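Local structure of succinate-semialdehyde dehydrogenase (Streptococcus pyogenes MGAS1882, 4OHT) at residues L126-W131 and V203-S208. The protein probably oxidises succinate semialdehyde to succinate, using the bound NADP as the hydride acceptor. Sequence-based numbering, arbitrary orientation.
With NAP (NADP nicotinamide-adenine-dinucleotide phosphate), chain C.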
loop_
_atom_site.group_PDB
_atom_site.type_symbol
_atom_site.label_atom_id
_atom_site.label_comp_id
_atom_site.label_asym_id
_atom_site.label_seq_id
_atom_site.Cartn_x
_atom_site.Cartn_y
_atom_site.Cartn_z
ATOM N N LEU A 126 13.381 4.477 1.494
ATOM C CA LEU A 126 13.622 5.781 2.093
ATOM C C LEU A 126 12.650 5.961 3.251
ATOM O O LEU A 126 11.446 5.736 3.099
ATOM C CB LEU A 126 13.384 6.906 1.087
ATOM C CG LEU A 126 13.228 8.288 1.735
ATOM C CD1 LEU A 126 14.553 8.710 2.383
ATOM C CD2 LEU A 126 12.784 9.313 0.685
ATOM N N ALA A 127 13.173 6.363 4.405
ATOM C CA ALA A 127 12.346 6.603 5.580
ATOM C C ALA A 127 12.480 8.071 5.965
ATOM O O ALA A 127 13.592 8.591 6.077
ATOM C CB ALA A 127 12.794 5.706 6.755
ATOM N N VAL A 128 11.342 8.736 6.142
ATOM C CA VAL A 128 11.305 10.141 6.537
ATOM C C VAL A 128 10.638 10.117 7.902
ATOM O O VAL A 128 9.490 9.693 8.020
ATOM C CB VAL A 128 10.470 10.985 5.549
ATOM C CG1 VAL A 128 10.531 12.466 5.937
ATOM C CG2 VAL A 128 11.000 10.786 4.138
ATOM N N GLU A 129 11.356 10.571 8.927
ATOM C CA GLU A 129 10.851 10.524 10.295
ATOM C C GLU A 129 10.776 11.848 11.054
ATOM O O GLU A 129 11.476 12.813 10.735
ATOM C CB GLU A 129 11.700 9.527 11.103
ATOM C CG GLU A 129 11.793 8.126 10.489
ATOM C CD GLU A 129 10.425 7.499 10.223
ATOM O OE1 GLU A 129 9.509 7.684 11.049
ATOM O OE2 GLU A 129 10.265 6.805 9.192
ATOM N N PRO A 130 9.917 11.901 12.089
ATOM C CA PRO A 130 9.706 13.084 12.931
ATOM C C PRO A 130 10.547 13.066 14.217
ATOM O O PRO A 130 11.138 12.043 14.570
ATOM C CB PRO A 130 8.216 13.014 13.218
ATOM C CG PRO A 130 8.030 11.541 13.446
ATOM C CD PRO A 130 8.878 10.887 12.355
ATOM N N TRP A 131 10.572 14.197 14.917
ATOM C CA TRP A 131 11.350 14.349 16.149
ATOM C C TRP A 131 10.745 13.860 17.464
ATOM O O TRP A 131 11.478 13.710 18.444
ATOM C CB TRP A 131 11.712 15.822 16.347
ATOM C CG TRP A 131 10.523 16.734 16.208
ATOM C CD1 TRP A 131 10.165 17.448 15.101
ATOM C CD2 TRP A 131 9.504 16.980 17.189
ATOM N NE1 TRP A 131 8.987 18.117 15.327
ATOM C CE2 TRP A 131 8.557 17.850 16.598
ATOM C CE3 TRP A 131 9.296 16.548 18.507
ATOM C CZ2 TRP A 131 7.417 18.299 17.282
ATOM C CZ3 TRP A 131 8.160 16.995 19.189
ATOM C CH2 TRP A 131 7.237 17.862 18.571
ATOM N N VAL A 203 8.843 4.308 0.022
ATOM C CA VAL A 203 8.981 5.383 0.991
ATOM C C VAL A 203 8.005 5.207 2.141
ATOM O O VAL A 203 6.806 5.006 1.922
ATOM C CB VAL A 203 8.676 6.769 0.365
ATOM C CG1 VAL A 203 9.024 7.864 1.355
ATOM C CG2 VAL A 203 9.436 6.950 -0.938
ATOM N N CYS A 204 8.524 5.269 3.364
ATOM C CA CYS A 204 7.682 5.185 4.542
ATOM C C CYS A 204 7.906 6.484 5.306
ATOM O O CYS A 204 9.039 6.833 5.654
ATOM C CB CYS A 204 8.022 3.963 5.412
ATOM S SG CYS A 204 9.745 3.796 5.944
ATOM N N LEU A 205 6.820 7.214 5.536
ATOM C CA LEU A 205 6.901 8.475 6.249
ATOM C C LEU A 205 6.026 8.522 7.488
ATOM O O LEU A 205 4.942 7.932 7.532
ATOM C CB LEU A 205 6.516 9.636 5.317
ATOM C CG LEU A 205 6.440 11.056 5.906
ATOM C CD1 LEU A 205 6.673 12.083 4.802
ATOM C CD2 LEU A 205 5.088 11.290 6.578
ATOM N N THR A 206 6.528 9.219 8.498
ATOM C CA THR A 206 5.799 9.448 9.730
ATOM C C THR A 206 5.943 10.955 9.932
ATOM O O THR A 206 7.054 11.484 9.940
ATOM C CB THR A 206 6.414 8.697 10.930
ATOM O OG1 THR A 206 6.334 7.283 10.709
ATOM C CG2 THR A 206 5.654 9.032 12.202
ATOM N N GLY A 207 4.824 11.652 10.069
ATOM C CA GLY A 207 4.903 13.089 10.242
ATOM C C GLY A 207 3.587 13.813 10.044
ATOM O O GLY A 207 2.518 13.281 10.356
ATOM N N SER A 208 3.668 15.030 9.518
ATOM C CA SER A 208 2.483 15.859 9.292
ATOM C C SER A 208 1.825 15.609 7.938
ATOM O O SER A 208 2.436 15.042 7.038
ATOM C CB SER A 208 2.855 17.338 9.398
ATOM O OG SER A 208 3.684 17.722 8.308
HETATM P PA NAP C . 6.759 17.009 9.836
HETATM O O1A NAP C . 5.940 16.533 8.670
HETATM O O2A NAP C . 6.821 18.487 9.846
HETATM O O5B NAP C . 8.219 16.376 9.697
HETATM C C5B NAP C . 8.354 14.955 9.684
HETATM C C4B NAP C . 9.492 14.639 8.748
HETATM O O4B NAP C . 9.108 14.963 7.391
HETATM C C3B NAP C . 10.654 15.534 9.071
HETATM O O3B NAP C . 11.851 14.799 8.841
HETATM C C2B NAP C . 10.516 16.648 8.101
HETATM O O2B NAP C . 11.771 17.278 7.841
HETATM C C1B NAP C . 10.055 15.928 6.885
HETATM N N9A NAP C . 9.431 16.762 5.936
HETATM C C8A NAP C . 8.366 17.566 6.146
HETATM N N7A NAP C . 8.004 18.155 4.974
HETATM C C5A NAP C . 8.853 17.724 3.969
HETATM C C6A NAP C . 8.935 17.874 2.544
HETATM N N6A NAP C . 8.110 18.731 1.850
HETATM N N1A NAP C . 9.863 17.166 1.863
HETATM C C2A NAP C . 10.688 16.352 2.490
HETATM N N3A NAP C . 10.658 16.177 3.826
HETATM C C4A NAP C . 9.774 16.833 4.589
HETATM O O3 NAP C . 6.153 16.519 11.214
HETATM P PN NAP C . 6.891 16.816 12.617
HETATM O O1N NAP C . 6.705 18.266 12.946
HETATM O O2N NAP C . 8.365 16.500 12.484
HETATM O O5D NAP C . 6.258 15.968 13.698
HETATM P P2B NAP C . 12.208 18.654 8.568
HETATM O O1X NAP C . 13.554 19.043 8.007
HETATM O O2X NAP C . 11.237 19.720 8.254
HETATM O O3X NAP C . 12.298 18.471 10.049
HETATM O O HOH W 1 7.729 5.771 9.170
#
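Thr-206 OG1 has two polar partners: a water 2.6 Å away and, by a weak hydrogen bond, Arg-140 of helix 136-148. The same water donates to Glu-129 OE2 at 2.7 Å, linking the last residue of strand 200-206 to the first residue after the parallel strand 124-128 in the Rossmann-like, NADP-binding domain of the aldehyde dehydrogenase fold. Glu-129 reaches it by a bend at chi2 (-55°), which folds the carboxylate back toward strand 203-206 although its CB starts away from it. Behind this end the strands are laced by three backbone bonds: Cys-204 N to Leu-126 O, Val-128 N to Cys-204 O and Thr-206 N to Val-128 O, each 3.0 Å. On one face of the sheet, Ala-127 CB rests on Cys-204 SG at 3.7 Å; on the other, Leu-126 and Val-203 run side by side and Leu-205 CD1 packs on Val-128 CB. Val-128 CG1, anti to the backbone N (chi1 -176°), lies 3.2 Å from NADP O4B of the adenosine ribose. The loops that follow the two strands hold the cofactor. The ribose hydroxyl O3B donates to Glu-129 O, and Gly-207, whose CA passes 3.8 Å from NADP O3, leads into the N-cap residue Ser-208. There O1A, on the adenosine-side phosphate of the pyrophosphate, accepts two bonds, from Ser-208 N at 2.9 Å and from Ser-208 OG at 2.6 Å.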